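Local coordinates for protein CS6 fimbrial subunit B, CS6 fimbrial subunit A (Escherichia coli, PDB 4B9G) that probably serves as a structural pilin of the CS6 adhesive fimbria of enterotoxigenic E. coli, crystallised here as an engineered fusion with a CssA donor strand, at residues S36-V41 / A113-G118; Q78-Y83 / S123-G128. One frame throughout, in Å; residues are numbered along the deposited sequence.

Interaction 1 (S36-V41 / A113-G118)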
loop_
_atom_site.group_PDB
_atom_site.type_symbol
_atom_site.label_atom_id
_atom_site.label_comp_id
_atom_site.label_asym_id
_atom_site.label_seq_id
_atom_site.Cartn_x
_atom_site.Cartn_y
_atom_site.Cartn_z
ATOM N N SER A 36 -13.291 2.459 -2.620
ATOM C CA SER A 36 -13.259 1.034 -2.398
ATOM C C SER A 36 -11.883 0.550 -2.023
ATOM O O SER A 36 -10.888 1.082 -2.500
ATOM C CB SER A 36 -13.782 0.216 -3.561
ATOM O OG SER A 36 -15.046 0.529 -3.962
ATOM N N GLN A 37 -11.853 -0.461 -1.158
ATOM C CA GLN A 37 -10.600 -1.061 -0.772
ATOM C C GLN A 37 -10.187 -2.116 -1.786
ATOM O O GLN A 37 -10.921 -3.070 -2.066
ATOM C CB GLN A 37 -10.711 -1.711 0.611
ATOM C CG GLN A 37 -11.005 -0.746 1.730
ATOM C CD GLN A 37 -11.287 -1.478 3.020
ATOM O OE1 GLN A 37 -10.419 -2.140 3.568
ATOM N NE2 GLN A 37 -12.514 -1.392 3.491
ATOM N N LEU A 38 -8.979 -1.984 -2.335
ATOM C CA LEU A 38 -8.456 -2.921 -3.331
ATOM C C LEU A 38 -7.679 -4.074 -2.691
ATOM O O LEU A 38 -7.708 -5.205 -3.206
ATOM C CB LEU A 38 -7.587 -2.189 -4.328
ATOM C CG LEU A 38 -8.272 -1.042 -5.076
ATOM C CD1 LEU A 38 -7.293 -0.388 -6.066
ATOM C CD2 LEU A 38 -9.551 -1.492 -5.781
ATOM N N TYR A 39 -6.969 -3.780 -1.612
ATOM C CA TYR A 39 -6.273 -4.765 -0.797
ATOM C C TYR A 39 -6.045 -4.135 0.571
ATOM O O TYR A 39 -6.160 -2.909 0.721
ATOM C CB TYR A 39 -4.973 -5.262 -1.450
ATOM C CG TYR A 39 -3.846 -4.262 -1.609
ATOM C CD1 TYR A 39 -2.980 -3.989 -0.564
ATOM C CD2 TYR A 39 -3.626 -3.618 -2.818
ATOM C CE1 TYR A 39 -1.902 -3.114 -0.725
ATOM C CE2 TYR A 39 -2.560 -2.734 -2.993
ATOM C CZ TYR A 39 -1.688 -2.496 -1.944
ATOM O OH TYR A 39 -0.603 -1.660 -2.062
ATOM N N THR A 40 -5.710 -4.962 1.548
ATOM C CA THR A 40 -5.341 -4.453 2.869
ATOM C C THR A 40 -3.968 -5.031 3.244
ATOM O O THR A 40 -3.460 -5.995 2.624
ATOM C CB THR A 40 -6.405 -4.743 3.863
ATOM O OG1 THR A 40 -7.628 -4.049 3.667
ATOM C CG2 THR A 40 -6.521 -6.090 4.168
ATOM N N VAL A 41 -3.362 -4.400 4.236
ATOM C CA VAL A 41 -2.024 -4.722 4.718
ATOM C C VAL A 41 -2.101 -4.816 6.238
ATOM O O VAL A 41 -2.679 -3.926 6.891
ATOM C CB VAL A 41 -1.019 -3.612 4.348
ATOM C CG1 VAL A 41 0.398 -3.993 4.788
ATOM C CG2 VAL A 41 -1.081 -3.298 2.857
ATOM N N ALA A 113 -5.541 -0.057 0.684
ATOM C CA ALA A 113 -5.354 0.568 -0.624
ATOM C C ALA A 113 -6.704 1.053 -1.121
ATOM O O ALA A 113 -7.619 0.240 -1.312
ATOM C CB ALA A 113 -4.766 -0.458 -1.602
ATOM N N ILE A 114 -6.832 2.359 -1.306
ATOM C CA ILE A 114 -8.110 3.008 -1.594
ATOM C C ILE A 114 -8.162 3.495 -3.048
ATOM O O ILE A 114 -7.337 4.314 -3.465
ATOM C CB ILE A 114 -8.339 4.208 -0.648
ATOM C CG1 ILE A 114 -8.237 3.761 0.819
ATOM C CG2 ILE A 114 -9.670 4.881 -0.950
ATOM C CD1 ILE A 114 -9.179 2.651 1.186
ATOM N N TYR A 115 -9.126 2.979 -3.806
ATOM C CA TYR A 115 -9.293 3.305 -5.222
ATOM C C TYR A 115 -9.651 4.771 -5.422
ATOM O O TYR A 115 -10.577 5.299 -4.777
ATOM C CB TYR A 115 -10.396 2.412 -5.792
ATOM C CG TYR A 115 -10.663 2.616 -7.259
ATOM C CD1 TYR A 115 -9.884 1.995 -8.238
ATOM C CD2 TYR A 115 -11.698 3.442 -7.688
ATOM C CE1 TYR A 115 -10.124 2.186 -9.586
ATOM C CE2 TYR A 115 -11.954 3.633 -9.056
ATOM C CZ TYR A 115 -11.164 2.989 -9.998
ATOM O OH TYR A 115 -11.393 3.201 -11.335
ATOM N N THR A 116 -8.951 5.411 -6.358
ATOM C CA THR A 116 -9.185 6.823 -6.660
ATOM C C THR A 116 -9.515 7.115 -8.117
ATOM O O THR A 116 -9.779 8.264 -8.460
ATOM C CB THR A 116 -7.965 7.686 -6.336
ATOM O OG1 THR A 116 -6.854 7.268 -7.139
ATOM C CG2 THR A 116 -7.615 7.587 -4.925
ATOM N N GLY A 117 -9.480 6.102 -8.976
ATOM C CA GLY A 117 -9.714 6.296 -10.406
ATOM C C GLY A 117 -8.832 5.364 -11.209
ATOM O O GLY A 117 -8.222 4.472 -10.640
ATOM N N GLY A 118 -8.734 5.559 -12.518
ATOM C CA GLY A 118 -7.895 4.687 -13.309
ATOM C C GLY A 118 -8.062 4.909 -14.788
ATOM O O GLY A 118 -8.667 5.877 -15.226
#
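The carbonyl oxygen of A113 takes the shortest bond of this contact, from L38 N at 2.8 Å, and the same oxygen also receives a CA-H...O contact from Q37 CA. To one side of this bond Y115 N donates to S36 O at 2.9 Å; to the other, A113 N donates to Y39 O at 2.9 Å. A113 thus faces both L38 and Y39 where the chain turns a corner, and the regular antiparallel pairing is interrupted there. Q37 and I114 form the non-hydrogen-bonded pair between the Y115-S36 and L38-A113 bonds; their side chains run side by side on one face of the sheet and meet through Q37 CG and I114 CD1, 3.9 Å apart.

The other face is apolar and aromatic. A113 CB sits over the centre of the Y39 ring, 3.5 Å from its centroid and 14° off the ring normal, a close CH-pi contact. Y39 reaches this place because CG lies between the backbone N and the carbonyl carbon (chi1 66°), which turns the ring back beneath A113. Farther along, L38 CD2 packs on Y115 CB at 4.0 Å, while L38 CD1 meets the rim of the Y115 ring. The two phenol ends find partners beyond these segments, Y39 OH with Y82 OH and Y115 OH with Y125 OH. Both segments belong to the CssB part of the fusion and join strand 37-44 to strand 108-119. Three backbone bonds thus join them, while V26, Y83 and the Y28 hydroxyl take other main-chain groups, and methyl-to-ring packing closes the face carrying A113 and Y39.

Interaction 2 (Q78-Y83 / S123-G128)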
loop_
_atom_site.group_PDB
_atom_site.type_symbol
_atom_site.label_atom_id
_atom_site.label_comp_id
_atom_site.label_asym_id
_atom_site.label_seq_id
_atom_site.Cartn_x
_atom_site.Cartn_y
_atom_site.Cartn_z
ATOM N N GLN A 78 -4.963 -1.099 -19.018
ATOM C CA GLN A 78 -5.984 -0.998 -17.980
ATOM C C GLN A 78 -5.330 -1.002 -16.608
ATOM O O GLN A 78 -4.547 -1.907 -16.285
ATOM C CB GLN A 78 -6.965 -2.160 -18.098
ATOM C CG GLN A 78 -7.745 -2.146 -19.382
ATOM C CD GLN A 78 -8.827 -3.197 -19.404
ATOM O OE1 GLN A 78 -9.416 -3.512 -18.389
ATOM N NE2 GLN A 78 -9.094 -3.742 -20.567
ATOM N N ASN A 79 -5.619 0.010 -15.801
ATOM C CA ASN A 79 -4.998 0.099 -14.493
ATOM C C ASN A 79 -5.885 0.869 -13.517
ATOM O O ASN A 79 -6.786 1.614 -13.917
ATOM C CB ASN A 79 -3.608 0.724 -14.613
ATOM C CG ASN A 79 -3.656 2.107 -15.226
ATOM O OD1 ASN A 79 -4.320 3.000 -14.716
ATOM N ND2 ASN A 79 -3.009 2.270 -16.361
ATOM N N MET A 80 -5.625 0.635 -12.236
ATOM C CA MET A 80 -6.350 1.252 -11.129
ATOM C C MET A 80 -5.378 2.089 -10.314
ATOM O O MET A 80 -4.335 1.594 -9.897
ATOM C CB MET A 80 -6.953 0.166 -10.238
ATOM C CG MET A 80 -7.905 -0.768 -10.965
ATOM S SD MET A 80 -8.478 -2.039 -9.838
ATOM C CE MET A 80 -9.596 -2.963 -10.900
ATOM N N ASN A 81 -5.752 3.335 -10.047
ATOM C CA ASN A 81 -5.000 4.220 -9.179
ATOM C C ASN A 81 -5.473 4.106 -7.729
ATOM O O ASN A 81 -6.673 3.951 -7.480
ATOM C CB ASN A 81 -5.197 5.670 -9.613
ATOM C CG ASN A 81 -4.679 5.954 -10.993
ATOM O OD1 ASN A 81 -3.682 5.404 -11.414
ATOM N ND2 ASN A 81 -5.367 6.831 -11.706
ATOM N N TYR A 82 -4.553 4.222 -6.769
ATOM C CA TYR A 82 -4.930 4.112 -5.368
ATOM C C TYR A 82 -3.922 4.812 -4.469
ATOM O O TYR A 82 -2.794 5.066 -4.876
ATOM C CB TYR A 82 -5.066 2.641 -4.940
ATOM C CG TYR A 82 -3.756 1.902 -4.825
ATOM C CD1 TYR A 82 -3.145 1.313 -5.928
ATOM C CD2 TYR A 82 -3.122 1.780 -3.594
ATOM C CE1 TYR A 82 -1.949 0.629 -5.804
ATOM C CE2 TYR A 82 -1.934 1.081 -3.456
ATOM C CZ TYR A 82 -1.351 0.504 -4.559
ATOM O OH TYR A 82 -0.184 -0.229 -4.392
ATOM N N TYR A 83 -4.329 5.065 -3.224
ATOM C CA TYR A 83 -3.415 5.524 -2.186
ATOM C C TYR A 83 -3.569 4.636 -0.944
ATOM O O TYR A 83 -4.562 3.904 -0.790
ATOM C CB TYR A 83 -3.652 6.994 -1.802
ATOM C CG TYR A 83 -4.982 7.279 -1.186
ATOM C CD1 TYR A 83 -5.182 7.171 0.182
ATOM C CD2 TYR A 83 -6.060 7.640 -1.994
ATOM C CE1 TYR A 83 -6.435 7.444 0.725
ATOM C CE2 TYR A 83 -7.298 7.913 -1.465
ATOM C CZ TYR A 83 -7.486 7.812 -0.112
ATOM O OH TYR A 83 -8.707 8.110 0.446
ATOM N N SER A 123 -16.126 0.463 -21.867
ATOM C CA SER A 123 -16.886 -0.650 -21.316
ATOM C C SER A 123 -16.481 -0.997 -19.877
ATOM O O SER A 123 -17.042 -1.915 -19.280
ATOM C CB SER A 123 -16.703 -1.884 -22.199
ATOM O OG SER A 123 -15.336 -2.217 -22.325
ATOM N N GLY A 124 -15.512 -0.274 -19.324
ATOM C CA GLY A 124 -15.050 -0.546 -17.976
ATOM C C GLY A 124 -13.906 -1.549 -17.932
ATOM O O GLY A 124 -13.308 -1.876 -18.951
ATOM N N TYR A 125 -13.576 -2.006 -16.733
ATOM C CA TYR A 125 -12.446 -2.903 -16.547
ATOM C C TYR A 125 -12.740 -4.320 -17.036
ATOM O O TYR A 125 -13.842 -4.845 -16.850
ATOM C CB TYR A 125 -12.083 -2.983 -15.061
ATOM C CG TYR A 125 -11.454 -1.735 -14.498
ATOM C CD1 TYR A 125 -10.168 -1.368 -14.865
ATOM C CD2 TYR A 125 -12.128 -0.948 -13.581
ATOM C CE1 TYR A 125 -9.575 -0.229 -14.349
ATOM C CE2 TYR A 125 -11.552 0.198 -13.059
ATOM C CZ TYR A 125 -10.276 0.543 -13.449
ATOM O OH TYR A 125 -9.690 1.676 -12.930
ATOM N N SER A 126 -11.739 -4.943 -17.628
ATOM C CA SER A 126 -11.818 -6.352 -17.969
ATOM C C SER A 126 -11.671 -7.249 -16.727
ATOM O O SER A 126 -10.951 -6.929 -15.775
ATOM C CB SER A 126 -10.723 -6.717 -18.965
ATOM O OG SER A 126 -10.894 -6.071 -20.207
ATOM N N SER A 127 -12.340 -8.397 -16.746
ATOM C CA SER A 127 -12.091 -9.426 -15.745
ATOM C C SER A 127 -10.607 -9.793 -15.716
ATOM O O SER A 127 -9.998 -9.954 -16.773
ATOM C CB SER A 127 -12.891 -10.688 -16.072
ATOM O OG SER A 127 -14.289 -10.486 -16.010
ATOM N N GLY A 128 -10.047 -9.999 -14.522
ATOM C CA GLY A 128 -8.671 -10.444 -14.385
ATOM C C GLY A 128 -8.032 -9.914 -13.114
ATOM O O GLY A 128 -8.688 -9.291 -12.259
#
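A Met-aromatic contact between M80 and Y125, together with a pair of hydrogen bonds from the Q78 carboxamide to S126, fastens the loop before strand 128-142 to the start of strand 79-88. The Q78 carboxamide holds S126 at two points. Its OE1 accepts S126 N at 2.8 Å, in the carbonyl plane on a lone pair, and its NE2 donates to S126 OG at 3.0 Å, with the hydroxyl close to the amide plane. These two bonds fix the rotation of the carboxamide, which an extended chain (chi2 -173°) carries out to the loop. M80 CE lies over the middle of the Y125 ring, 4.1 Å from the centroid and 5° off the normal, and SD stays above the same face at 5.0 Å. Nearer the phenol end, M80 CG approaches Y125 CZ at 3.7 Å. N79 O lies in the plane of that ring at its edge, 3.1 Å from Y125 OH, whose settled partner is a tyrosine hydroxyl of strand 108-119. Y125 N is held separately by D31. Loop and strand both come from CssB; the Met-aromatic contact lays a loop tyrosine against the start of strand 79-88, within what is probably the incomplete immunoglobulin-like fold of a pilin, completed by a donor strand.

Overall arrangement
Interactions 1 and 2 are both buried and share a sheet, since strands 108-119 and 79-88 are neighbours in it, but interaction 1 lies nearer the middle of the chain, with centres 9 Å and 16 Å from the chain's centre respectively. Interaction 1 is strand pairing, held by main-chain bonds; interaction 2 pins a loop, relying on a side-chain amide and a tyrosine. They meet directly: G117 O is 2.8 Å from N81 N, a probable hydrogen bond, and tyrosine hydroxyls of the two contacts pair with one another. M80 and Y82 also touch strand 145-160, whose CssA-derived part was joined by engineering.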